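Local atomic coordinates of tetraacyldisaccharide 4'-kinase (Aquifex aeolicus, PDB entry 4EHX), a protein that transfers the gamma-phosphate of ATP to the 4'-position of a tetraacyldisaccharide 1-phosphate to form lipid IVA in lipid A biosynthesis. Residues 31-42 with 144-154; 212-220 with 282-292. One frame throughout, in Å; residues are numbered along the deposited sequence.

Interaction 1. Residues 31-42 with 144-154; sequences IKKLPVPVISVG and RKLHRDLNILL
Arg-148 lies against Val-38 and Ser-40 before its guanidinium turns back to its own segment. Its CB rests 3.9 Å from Val-38 CG1, and its CG is 3.8 Å from Ser-40 CB. With chi1 at 71°, CG sits between the backbone N and the carbonyl carbon, and bends at chi2 and chi3 fold the chain back on itself. NE and NH2 both donate to Leu-146 O, which lies within 1° of the guanidinium plane, while NH1 donates to Asn-151 OD1 at 2.9 Å and to Gly-140 O. A methionine here would probably leave Leu-146 O without its two-nitrogen clamp and set the Asn-151 amide freer to turn. Strands 38-42 and 150-154 run parallel, 13° apart, as neighbours in the nucleotide-binding core of this atypical P-loop kinase; the first leads toward Ser-45 to Thr-52, the predicted ATP site. Their ladder alternates Ser-40 N to Leu-150 O, Ile-152 N to Ser-40 O, Gly-42 N to Ile-152 O and Leu-154 N to Gly-42 O. On one face Ile-39 CG2 and Ile-152 CD1 meet 3.7 Å apart, side by side, and helix 51-61 packs there against Ile-39 and Val-41. On the other, a water accepts a hydrogen bond from Ser-40 OG and donates to Asn-151 OD1 and Ile-152 O. Where strand 38-42 begins, Asp-149 OD2 accepts a hydrogen bond from Val-38 N through its anti lone pair, 2.9 Å away. The Lys-33 side chain lies alongside that of His-147, its CD 3.4 Å from the ring CD2, and a water joins Lys-33 NZ (2.7 Å) to Asp-149 OD1.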
loop_
_atom_site.group_PDB
_atom_site.type_symbol
_atom_site.label_atom_id
_atom_site.label_comp_id
_atom_site.label_asym_id
_atom_site.label_seq_id
_atom_site.Cartn_x
_atom_site.Cartn_y
_atom_site.Cartn_z
ATOM N N ILE A 31 -8.855 -15.899 17.017
ATOM C CA ILE A 31 -7.789 -15.002 16.603
ATOM C C ILE A 31 -6.464 -15.729 16.833
ATOM O O ILE A 31 -6.116 -16.051 17.970
ATOM C CB ILE A 31 -7.859 -13.666 17.364
ATOM C CG1 ILE A 31 -9.191 -12.968 17.023
ATOM C CG2 ILE A 31 -6.669 -12.763 16.976
ATOM C CD1 ILE A 31 -9.491 -11.713 17.845
ATOM N N LYS A 32 -5.752 -16.013 15.746
ATOM C CA LYS A 32 -4.507 -16.790 15.819
ATOM C C LYS A 32 -3.309 -15.906 16.134
ATOM O O LYS A 32 -3.303 -14.734 15.804
ATOM C CB LYS A 32 -4.302 -17.554 14.510
ATOM C CG LYS A 32 -5.529 -18.410 14.166
ATOM C CD LYS A 32 -5.378 -19.174 12.860
ATOM C CE LYS A 32 -4.461 -20.366 13.033
ATOM N NZ LYS A 32 -4.766 -21.107 14.288
ATOM N N LYS A 33 -2.282 -16.476 16.753
ATOM C CA LYS A 33 -1.160 -15.675 17.224
ATOM C C LYS A 33 0.164 -16.210 16.719
ATOM O O LYS A 33 0.559 -17.318 17.070
ATOM C CB LYS A 33 -1.158 -15.664 18.756
ATOM C CG LYS A 33 0.055 -14.998 19.380
ATOM C CD LYS A 33 -0.074 -13.501 19.405
ATOM C CE LYS A 33 0.957 -12.862 20.339
ATOM N NZ LYS A 33 2.367 -13.138 19.903
ATOM N N LEU A 34 0.852 -15.436 15.887
ATOM C CA LEU A 34 2.222 -15.790 15.492
ATOM C C LEU A 34 3.202 -15.511 16.635
ATOM O O LEU A 34 2.959 -14.629 17.464
ATOM C CB LEU A 34 2.637 -15.025 14.231
ATOM C CG LEU A 34 1.916 -15.477 12.955
ATOM C CD1 LEU A 34 2.111 -14.447 11.839
ATOM C CD2 LEU A 34 2.402 -16.865 12.505
ATOM N N PRO A 35 4.308 -16.282 16.694
ATOM C CA PRO A 35 5.277 -16.182 17.794
ATOM C C PRO A 35 6.290 -15.050 17.641
ATOM O O PRO A 35 7.222 -14.990 18.438
ATOM C CB PRO A 35 5.996 -17.536 17.746
ATOM C CG PRO A 35 5.960 -17.911 16.297
ATOM C CD PRO A 35 4.593 -17.431 15.815
ATOM N N VAL A 36 6.139 -14.182 16.643
ATOM C CA VAL A 36 6.933 -12.955 16.606
ATOM C C VAL A 36 5.964 -11.783 16.475
ATOM O O VAL A 36 4.807 -11.990 16.162
ATOM C CB VAL A 36 7.960 -12.933 15.432
ATOM C CG1 VAL A 36 8.972 -14.062 15.574
ATOM C CG2 VAL A 36 7.253 -13.007 14.070
ATOM N N PRO A 37 6.442 -10.554 16.703
ATOM C CA PRO A 37 5.582 -9.370 16.590
ATOM C C PRO A 37 4.984 -9.157 15.189
ATOM O O PRO A 37 5.614 -9.454 14.158
ATOM C CB PRO A 37 6.518 -8.214 16.964
ATOM C CG PRO A 37 7.579 -8.852 17.821
ATOM C CD PRO A 37 7.788 -10.212 17.203
ATOM N N VAL A 38 3.733 -8.692 15.191
ATOM C CA VAL A 38 2.975 -8.417 13.987
ATOM C C VAL A 38 2.435 -6.993 14.068
ATOM O O VAL A 38 1.738 -6.618 15.020
ATOM C CB VAL A 38 1.785 -9.396 13.836
ATOM C CG1 VAL A 38 0.948 -9.024 12.613
ATOM C CG2 VAL A 38 2.311 -10.835 13.726
ATOM N N ILE A 39 2.781 -6.196 13.068
ATOM C CA ILE A 39 2.256 -4.853 12.946
ATOM C C ILE A 39 1.345 -4.861 11.731
ATOM O O ILE A 39 1.745 -5.312 10.672
ATOM C CB ILE A 39 3.380 -3.852 12.690
ATOM C CG1 ILE A 39 4.415 -3.906 13.826
ATOM C CG2 ILE A 39 2.803 -2.428 12.521
ATOM C CD1 ILE A 39 5.748 -3.191 13.480
ATOM N N SER A 40 0.121 -4.367 11.871
ATOM C CA SER A 40 -0.760 -4.296 10.720
ATOM C C SER A 40 -0.843 -2.864 10.218
ATOM O O SER A 40 -0.931 -1.925 11.004
ATOM C CB SER A 40 -2.166 -4.810 11.065
ATOM O OG SER A 40 -3.010 -4.722 9.929
ATOM N N VAL A 41 -0.798 -2.711 8.899
ATOM C CA VAL A 41 -1.086 -1.443 8.254
ATOM C C VAL A 41 -2.355 -1.635 7.456
ATOM O O VAL A 41 -2.492 -2.599 6.689
ATOM C CB VAL A 41 0.080 -0.975 7.330
ATOM C CG1 VAL A 41 -0.305 0.351 6.625
ATOM C CG2 VAL A 41 1.350 -0.813 8.160
ATOM N N GLY A 42 -3.314 -0.735 7.636
ATOM C CA GLY A 42 -4.561 -0.889 6.931
ATOM C C GLY A 42 -5.345 0.400 6.806
ATOM O O GLY A 42 -4.934 1.466 7.280
ATOM N N ARG A 144 -8.983 -10.002 10.809
ATOM C CA ARG A 144 -9.002 -10.070 12.268
ATOM C C ARG A 144 -8.607 -11.432 12.813
ATOM O O ARG A 144 -8.251 -11.553 13.989
ATOM C CB ARG A 144 -10.372 -9.654 12.807
ATOM C CG ARG A 144 -10.722 -8.207 12.468
ATOM C CD ARG A 144 -11.994 -7.738 13.172
ATOM N NE ARG A 144 -11.843 -7.650 14.629
ATOM C CZ ARG A 144 -12.830 -7.310 15.457
ATOM N NH1 ARG A 144 -14.040 -7.015 14.974
ATOM N NH2 ARG A 144 -12.621 -7.273 16.767
ATOM N N LYS A 145 -8.652 -12.445 11.952
ATOM C CA LYS A 145 -8.229 -13.791 12.326
ATOM C C LYS A 145 -6.762 -13.832 12.767
ATOM O O LYS A 145 -6.357 -14.750 13.467
ATOM C CB LYS A 145 -8.447 -14.780 11.163
ATOM C CG LYS A 145 -8.171 -16.245 11.522
ATOM C CD LYS A 145 -7.832 -17.119 10.302
ATOM C CE LYS A 145 -8.825 -16.976 9.168
ATOM N NZ LYS A 145 -8.781 -18.162 8.231
ATOM N N LEU A 146 -5.957 -12.858 12.342
ATOM C CA LEU A 146 -4.557 -12.824 12.783
ATOM C C LEU A 146 -4.326 -11.741 13.819
ATOM O O LEU A 146 -4.572 -10.558 13.555
ATOM C CB LEU A 146 -3.582 -12.651 11.603
ATOM C CG LEU A 146 -2.086 -12.516 11.941
ATOM C CD1 LEU A 146 -1.571 -13.730 12.713
ATOM C CD2 LEU A 146 -1.266 -12.355 10.632
ATOM N N HIS A 147 -3.869 -12.143 15.005
ATOM C CA HIS A 147 -3.541 -11.162 16.033
ATOM C C HIS A 147 -2.483 -10.205 15.513
ATOM O O HIS A 147 -1.514 -10.642 14.883
ATOM C CB HIS A 147 -2.974 -11.822 17.296
ATOM C CG HIS A 147 -2.467 -10.825 18.297
ATOM N ND1 HIS A 147 -3.313 -10.050 19.062
ATOM C CD2 HIS A 147 -1.211 -10.425 18.610
ATOM C CE1 HIS A 147 -2.600 -9.232 19.818
ATOM N NE2 HIS A 147 -1.321 -9.440 19.562
ATOM N N ARG A 148 -2.655 -8.914 15.782
ATOM C CA ARG A 148 -1.562 -7.959 15.575
ATOM C C ARG A 148 -1.240 -7.244 16.881
ATOM O O ARG A 148 -2.131 -6.901 17.651
ATOM C CB ARG A 148 -1.834 -6.976 14.408
ATOM C CG ARG A 148 -2.916 -5.905 14.619
ATOM C CD ARG A 148 -4.344 -6.476 14.770
ATOM N NE ARG A 148 -4.613 -7.515 13.757
ATOM C CZ ARG A 148 -4.959 -7.280 12.495
ATOM N NH1 ARG A 148 -5.149 -6.039 12.066
ATOM N NH2 ARG A 148 -5.156 -8.298 11.659
ATOM N N ASP A 149 0.047 -7.037 17.125
ATOM C CA ASP A 149 0.520 -6.367 18.332
ATOM C C ASP A 149 0.431 -4.843 18.235
ATOM O O ASP A 149 0.403 -4.138 19.251
ATOM C CB ASP A 149 1.954 -6.806 18.601
ATOM C CG ASP A 149 2.060 -8.308 18.752
ATOM O OD1 ASP A 149 1.648 -8.833 19.824
ATOM O OD2 ASP A 149 2.522 -8.970 17.797
ATOM N N LEU A 150 0.386 -4.343 17.006
ATOM C CA LEU A 150 0.218 -2.920 16.769
ATOM C C LEU A 150 -0.653 -2.750 15.537
ATOM O O LEU A 150 -0.236 -3.075 14.416
ATOM C CB LEU A 150 1.577 -2.237 16.565
ATOM C CG LEU A 150 1.568 -0.717 16.306
ATOM C CD1 LEU A 150 0.832 0.038 17.414
ATOM C CD2 LEU A 150 2.985 -0.175 16.162
ATOM N N ASN A 151 -1.862 -2.235 15.757
ATOM C CA ASN A 151 -2.876 -2.140 14.716
ATOM C C ASN A 151 -2.927 -0.711 14.212
ATOM O O ASN A 151 -3.508 0.155 14.863
ATOM C CB ASN A 151 -4.244 -2.550 15.289
ATOM C CG ASN A 151 -5.193 -3.014 14.217
ATOM O OD1 ASN A 151 -4.771 -3.352 13.116
ATOM N ND2 ASN A 151 -6.483 -3.039 14.527
ATOM N N ILE A 152 -2.300 -0.460 13.070
ATOM C CA ILE A 152 -2.185 0.897 12.550
ATOM C C ILE A 152 -3.226 1.137 11.471
ATOM O O ILE A 152 -3.295 0.402 10.483
ATOM C CB ILE A 152 -0.798 1.164 11.972
ATOM C CG1 ILE A 152 0.275 0.907 13.039
ATOM C CG2 ILE A 152 -0.722 2.622 11.460
ATOM C CD1 ILE A 152 1.745 1.087 12.517
ATOM N N LEU A 153 -4.049 2.159 11.669
ATOM C CA LEU A 153 -5.106 2.470 10.720
ATOM C C LEU A 153 -4.835 3.805 10.069
ATOM O O LEU A 153 -4.648 4.815 10.756
ATOM C CB LEU A 153 -6.458 2.549 11.434
ATOM C CG LEU A 153 -7.639 2.922 10.523
ATOM C CD1 LEU A 153 -7.931 1.807 9.530
ATOM C CD2 LEU A 153 -8.910 3.265 11.360
ATOM N N LEU A 154 -4.836 3.814 8.745
ATOM C CA LEU A 154 -4.680 5.061 7.991
ATOM C C LEU A 154 -6.051 5.606 7.677
ATOM O O LEU A 154 -6.943 4.853 7.264
ATOM C CB LEU A 154 -3.927 4.815 6.680
ATOM C CG LEU A 154 -2.394 4.828 6.765
ATOM C CD1 LEU A 154 -1.872 3.836 7.794
ATOM C CD2 LEU A 154 -1.813 4.516 5.378
HETATM O O HOH W 1 2.322 -11.595 17.354
HETATM O O HOH W 2 3.606 -10.780 20.489
HETATM O O HOH W 3 0.176 -12.685 15.823
HETATM O O HOH W 4 -4.145 -2.229 10.499
#

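Interaction 2. Residues 212-220 with 282-292; sequences LNSDFEEVP and LIKLQGYENVF
Phe-216 and Leu-282 approach from opposite directions, and the methyl CD2 of Leu-282 lies over one face of the ring, 4.1 Å from its centroid and 22° off the normal, a CH-pi contact. Ile-283 adds its CG2, 3.3 Å from Phe-216 CZ, which marks this as the tight part of the contact. In Leu-282, chi1 of -175° holds CG anti to the backbone N; beyond it CD1 reaches Ser-214 CA and CD2 lies by the Phe-216 ring and Asn-213 O. Close by, Phe-292 CE2 touches Asn-213 CB at 3.7 Å, and Val-219 CG2 meets the same ring at a slant. A water over one face of that ring accepts from Ser-214 N (2.8 Å) and donates to Val-291 O, bridging the backbones.

The backbone of 213-217 fits a type I turn followed by a G1 bulge: Phe-216 N bonds to Asn-213 O, Asn-213 N to Glu-217 O, and Phe-216 has a positive phi of 57°. Asn-213 reinforces it, OD1 accepting Glu-217 N while ND2 donates to Glu-217 OE1. The hydroxyl of Ser-214, a buried residue, donates to Tyr-288 O at 2.7 Å from well above the carbonyl plane, and receives a weak bond from Gly-287 N.

Toward the solvent the fit is looser. A second water reaches Gln-286 OE1 and, weakly, Asp-215 OD1. Gly-287 and Glu-289 are exposed and cover little of the opposing turn.

The turn closes the hairpin of strands 201-212 and 218-219, and Leu-212 pairs with Ala-293 on antiparallel strand 291-300. That strand's Phe-292 bonds through its backbone to Tyr-275 and Thr-277 of parallel strand 275-277, while helix 99-107 packs Leu-103 against both Phe-216 and Ile-283.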
loop_
_atom_site.group_PDB
_atom_site.type_symbol
_atom_site.label_atom_id
_atom_site.label_comp_id
_atom_site.label_asym_id
_atom_site.label_seq_id
_atom_site.Cartn_x
_atom_site.Cartn_y
_atom_site.Cartn_z
ATOM N N LEU A 212 12.341 6.929 -9.514
ATOM C CA LEU A 212 12.710 5.523 -9.502
ATOM C C LEU A 212 13.020 5.126 -10.937
ATOM O O LEU A 212 12.207 5.383 -11.831
ATOM C CB LEU A 212 11.551 4.677 -8.991
ATOM C CG LEU A 212 11.247 4.826 -7.502
ATOM C CD1 LEU A 212 10.005 4.040 -7.130
ATOM C CD2 LEU A 212 12.445 4.361 -6.698
ATOM N N ASN A 213 14.178 4.513 -11.171
ATOM C CA ASN A 213 14.454 3.976 -12.499
ATOM C C ASN A 213 13.779 2.610 -12.676
ATOM O O ASN A 213 13.037 2.165 -11.800
ATOM C CB ASN A 213 15.956 3.958 -12.832
ATOM C CG ASN A 213 16.752 2.979 -11.977
ATOM O OD1 ASN A 213 16.198 2.061 -11.382
ATOM N ND2 ASN A 213 18.068 3.164 -11.942
ATOM N N SER A 214 14.004 1.968 -13.816
ATOM C CA SER A 214 13.314 0.715 -14.120
ATOM C C SER A 214 13.844 -0.465 -13.295
ATOM O O SER A 214 13.200 -1.510 -13.221
ATOM C CB SER A 214 13.380 0.404 -15.617
ATOM O OG SER A 214 14.719 0.282 -16.048
ATOM N N ASP A 215 15.015 -0.293 -12.684
ATOM C CA ASP A 215 15.528 -1.271 -11.716
ATOM C C ASP A 215 15.058 -0.949 -10.297
ATOM O O ASP A 215 15.533 -1.528 -9.316
ATOM C CB ASP A 215 17.054 -1.330 -11.771
ATOM C CG ASP A 215 17.565 -1.834 -13.109
ATOM O OD1 ASP A 215 16.965 -2.789 -13.650
ATOM O OD2 ASP A 215 18.553 -1.271 -13.626
ATOM N N PHE A 216 14.109 -0.025 -10.199
ATOM C CA PHE A 216 13.583 0.417 -8.910
ATOM C C PHE A 216 14.641 0.959 -7.937
ATOM O O PHE A 216 14.527 0.813 -6.713
ATOM C CB PHE A 216 12.686 -0.656 -8.280
ATOM C CG PHE A 216 11.310 -0.690 -8.872
ATOM C CD1 PHE A 216 11.090 -1.267 -10.118
ATOM C CD2 PHE A 216 10.247 -0.098 -8.216
ATOM C CE1 PHE A 216 9.820 -1.280 -10.681
ATOM C CE2 PHE A 216 8.985 -0.110 -8.772
ATOM C CZ PHE A 216 8.772 -0.699 -10.008
ATOM N N GLU A 217 15.644 1.615 -8.509
ATOM C CA GLU A 217 16.673 2.323 -7.757
ATOM C C GLU A 217 16.378 3.823 -7.763
ATOM O O GLU A 217 15.924 4.374 -8.769
ATOM C CB GLU A 217 18.044 2.061 -8.384
ATOM C CG GLU A 217 18.456 0.593 -8.364
ATOM C CD GLU A 217 19.605 0.283 -9.307
ATOM O OE1 GLU A 217 19.804 1.034 -10.291
ATOM O OE2 GLU A 217 20.307 -0.723 -9.068
ATOM N N GLU A 218 16.637 4.483 -6.640
ATOM C CA GLU A 218 16.439 5.929 -6.541
ATOM C C GLU A 218 17.460 6.715 -7.337
ATOM O O GLU A 218 18.662 6.474 -7.233
ATOM C CB GLU A 218 16.470 6.370 -5.078
ATOM C CG GLU A 218 15.299 5.838 -4.283
ATOM C CD GLU A 218 15.236 6.417 -2.885
ATOM O OE1 GLU A 218 16.039 7.326 -2.577
ATOM O OE2 GLU A 218 14.380 5.961 -2.102
ATOM N N VAL A 219 16.974 7.650 -8.147
ATOM C CA VAL A 219 17.845 8.525 -8.921
ATOM C C VAL A 219 17.330 9.958 -8.879
ATOM O O VAL A 219 16.126 10.186 -8.798
ATOM C CB VAL A 219 17.989 8.068 -10.400
ATOM C CG1 VAL A 219 18.639 6.690 -10.481
ATOM C CG2 VAL A 219 16.651 8.077 -11.097
ATOM N N PRO A 220 18.249 10.933 -8.913
ATOM C CA PRO A 220 17.890 12.352 -8.848
ATOM C C PRO A 220 16.920 12.750 -9.947
ATOM O O PRO A 220 17.001 12.239 -11.064
ATOM C CB PRO A 220 19.231 13.057 -9.071
ATOM C CG PRO A 220 20.235 12.088 -8.563
ATOM C CD PRO A 220 19.708 10.735 -8.942
ATOM N N LEU A 282 5.553 0.595 -14.135
ATOM C CA LEU A 282 6.994 0.456 -14.269
ATOM C C LEU A 282 7.456 -0.984 -14.057
ATOM O O LEU A 282 8.459 -1.396 -14.627
ATOM C CB LEU A 282 7.698 1.407 -13.299
ATOM C CG LEU A 282 9.223 1.502 -13.352
ATOM C CD1 LEU A 282 9.719 2.042 -14.716
ATOM C CD2 LEU A 282 9.704 2.373 -12.208
ATOM N N ILE A 283 6.734 -1.756 -13.244
ATOM C CA ILE A 283 7.175 -3.120 -12.946
ATOM C C ILE A 283 7.184 -3.989 -14.202
ATOM O O ILE A 283 7.866 -5.009 -14.246
ATOM C CB ILE A 283 6.345 -3.811 -11.830
ATOM C CG1 ILE A 283 4.862 -3.837 -12.184
ATOM C CG2 ILE A 283 6.565 -3.131 -10.492
ATOM C CD1 ILE A 283 4.006 -4.594 -11.173
ATOM N N LYS A 284 6.449 -3.565 -15.227
ATOM C CA LYS A 284 6.323 -4.346 -16.454
ATOM C C LYS A 284 7.302 -3.881 -17.519
ATOM O O LYS A 284 7.326 -4.413 -18.628
ATOM C CB LYS A 284 4.888 -4.274 -16.986
ATOM C CG LYS A 284 3.857 -4.865 -16.040
ATOM C CD LYS A 284 2.622 -3.988 -15.958
ATOM C CE LYS A 284 1.644 -4.506 -14.915
ATOM N NZ LYS A 284 1.167 -5.873 -15.250
ATOM N N LEU A 285 8.118 -2.889 -17.174
ATOM C CA LEU A 285 9.030 -2.271 -18.128
ATOM C C LEU A 285 10.466 -2.251 -17.621
ATOM O O LEU A 285 11.252 -1.369 -17.980
ATOM C CB LEU A 285 8.575 -0.848 -18.444
ATOM C CG LEU A 285 7.221 -0.746 -19.140
ATOM C CD1 LEU A 285 6.721 0.686 -19.122
ATOM C CD2 LEU A 285 7.346 -1.267 -20.570
ATOM N N GLN A 286 10.821 -3.218 -16.788
ATOM C CA GLN A 286 12.176 -3.238 -16.248
ATOM C C GLN A 286 13.180 -3.501 -17.359
ATOM O O GLN A 286 12.921 -4.287 -18.273
ATOM C CB GLN A 286 12.297 -4.282 -15.137
ATOM C CG GLN A 286 11.311 -4.023 -14.000
ATOM C CD GLN A 286 11.351 -5.097 -12.939
ATOM O OE1 GLN A 286 12.424 -5.497 -12.486
ATOM N NE2 GLN A 286 10.180 -5.576 -12.540
ATOM N N GLY A 287 14.325 -2.838 -17.296
ATOM C CA GLY A 287 15.300 -2.995 -18.358
ATOM C C GLY A 287 15.268 -1.836 -19.332
ATOM O O GLY A 287 16.312 -1.428 -19.840
ATOM N N TYR A 288 14.078 -1.303 -19.604
ATOM C CA TYR A 288 14.002 -0.039 -20.328
ATOM C C TYR A 288 14.587 1.025 -19.416
ATOM O O TYR A 288 13.974 1.427 -18.430
ATOM C CB TYR A 288 12.561 0.303 -20.737
ATOM C CG TYR A 288 12.113 -0.417 -21.989
ATOM C CD1 TYR A 288 12.754 -0.198 -23.211
ATOM C CD2 TYR A 288 11.061 -1.312 -21.955
ATOM C CE1 TYR A 288 12.350 -0.866 -24.357
ATOM C CE2 TYR A 288 10.649 -1.977 -23.086
ATOM C CZ TYR A 288 11.288 -1.748 -24.286
ATOM O OH TYR A 288 10.855 -2.427 -25.403
ATOM N N GLU A 289 15.784 1.472 -19.741
ATOM C CA GLU A 289 16.522 2.328 -18.840
ATOM C C GLU A 289 16.194 3.797 -19.035
ATOM O O GLU A 289 16.755 4.657 -18.363
ATOM C CB GLU A 289 18.021 2.040 -18.966
ATOM C CG GLU A 289 18.393 0.701 -18.323
ATOM C CD GLU A 289 19.562 0.007 -18.994
ATOM O OE1 GLU A 289 19.686 -1.225 -18.813
ATOM O OE2 GLU A 289 20.351 0.685 -19.694
ATOM N N ASN A 290 15.268 4.087 -19.945
ATOM C CA ASN A 290 14.836 5.467 -20.136
ATOM C C ASN A 290 13.425 5.729 -19.588
ATOM O O ASN A 290 12.811 6.738 -19.917
ATOM C CB ASN A 290 14.968 5.906 -21.611
ATOM C CG ASN A 290 14.115 5.058 -22.578
ATOM O OD1 ASN A 290 13.733 3.921 -22.275
ATOM N ND2 ASN A 290 13.827 5.617 -23.757
ATOM N N VAL A 291 12.941 4.828 -18.729
ATOM C CA VAL A 291 11.584 4.897 -18.176
ATOM C C VAL A 291 11.647 4.979 -16.655
ATOM O O VAL A 291 12.302 4.153 -16.028
ATOM C CB VAL A 291 10.778 3.655 -18.574
ATOM C CG1 VAL A 291 9.373 3.710 -17.999
ATOM C CG2 VAL A 291 10.750 3.504 -20.099
ATOM N N PHE A 292 10.965 5.971 -16.077
ATOM C CA PHE A 292 11.053 6.272 -14.648
ATOM C C PHE A 292 9.679 6.495 -14.022
ATOM O O PHE A 292 8.700 6.766 -14.722
ATOM C CB PHE A 292 11.886 7.545 -14.435
ATOM C CG PHE A 292 13.256 7.483 -15.049
ATOM C CD1 PHE A 292 13.447 7.797 -16.385
ATOM C CD2 PHE A 292 14.350 7.100 -14.291
ATOM C CE1 PHE A 292 14.706 7.725 -16.955
ATOM C CE2 PHE A 292 15.616 7.034 -14.854
ATOM C CZ PHE A 292 15.790 7.341 -16.190
HETATM O O HOH W 5 14.954 3.573 -15.970
HETATM O O HOH W 6 14.534 -4.327 -11.989
#

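Interaction 1 closes before interaction 2 opens along the chain, and the two lie on opposite sides of its centre, 33 Å apart between centres and about 17 Å between nearest atoms, without touching. Strand pairing nevertheless connects them: 150-156 runs beside 182-186, which pairs with 201-212, and this in turn lies antiparallel to 291-300. Interaction 1 thus belongs to the parallel strands next to the predicted ATP site, with the side chain of Val-41 about 4 Å from that of Lys-51. Interaction 2 lies at the turn that follows strand 201-212, where it meets the start of strand 291-300; the Phe-216 side chain is about 9 Å from that of Thr-52.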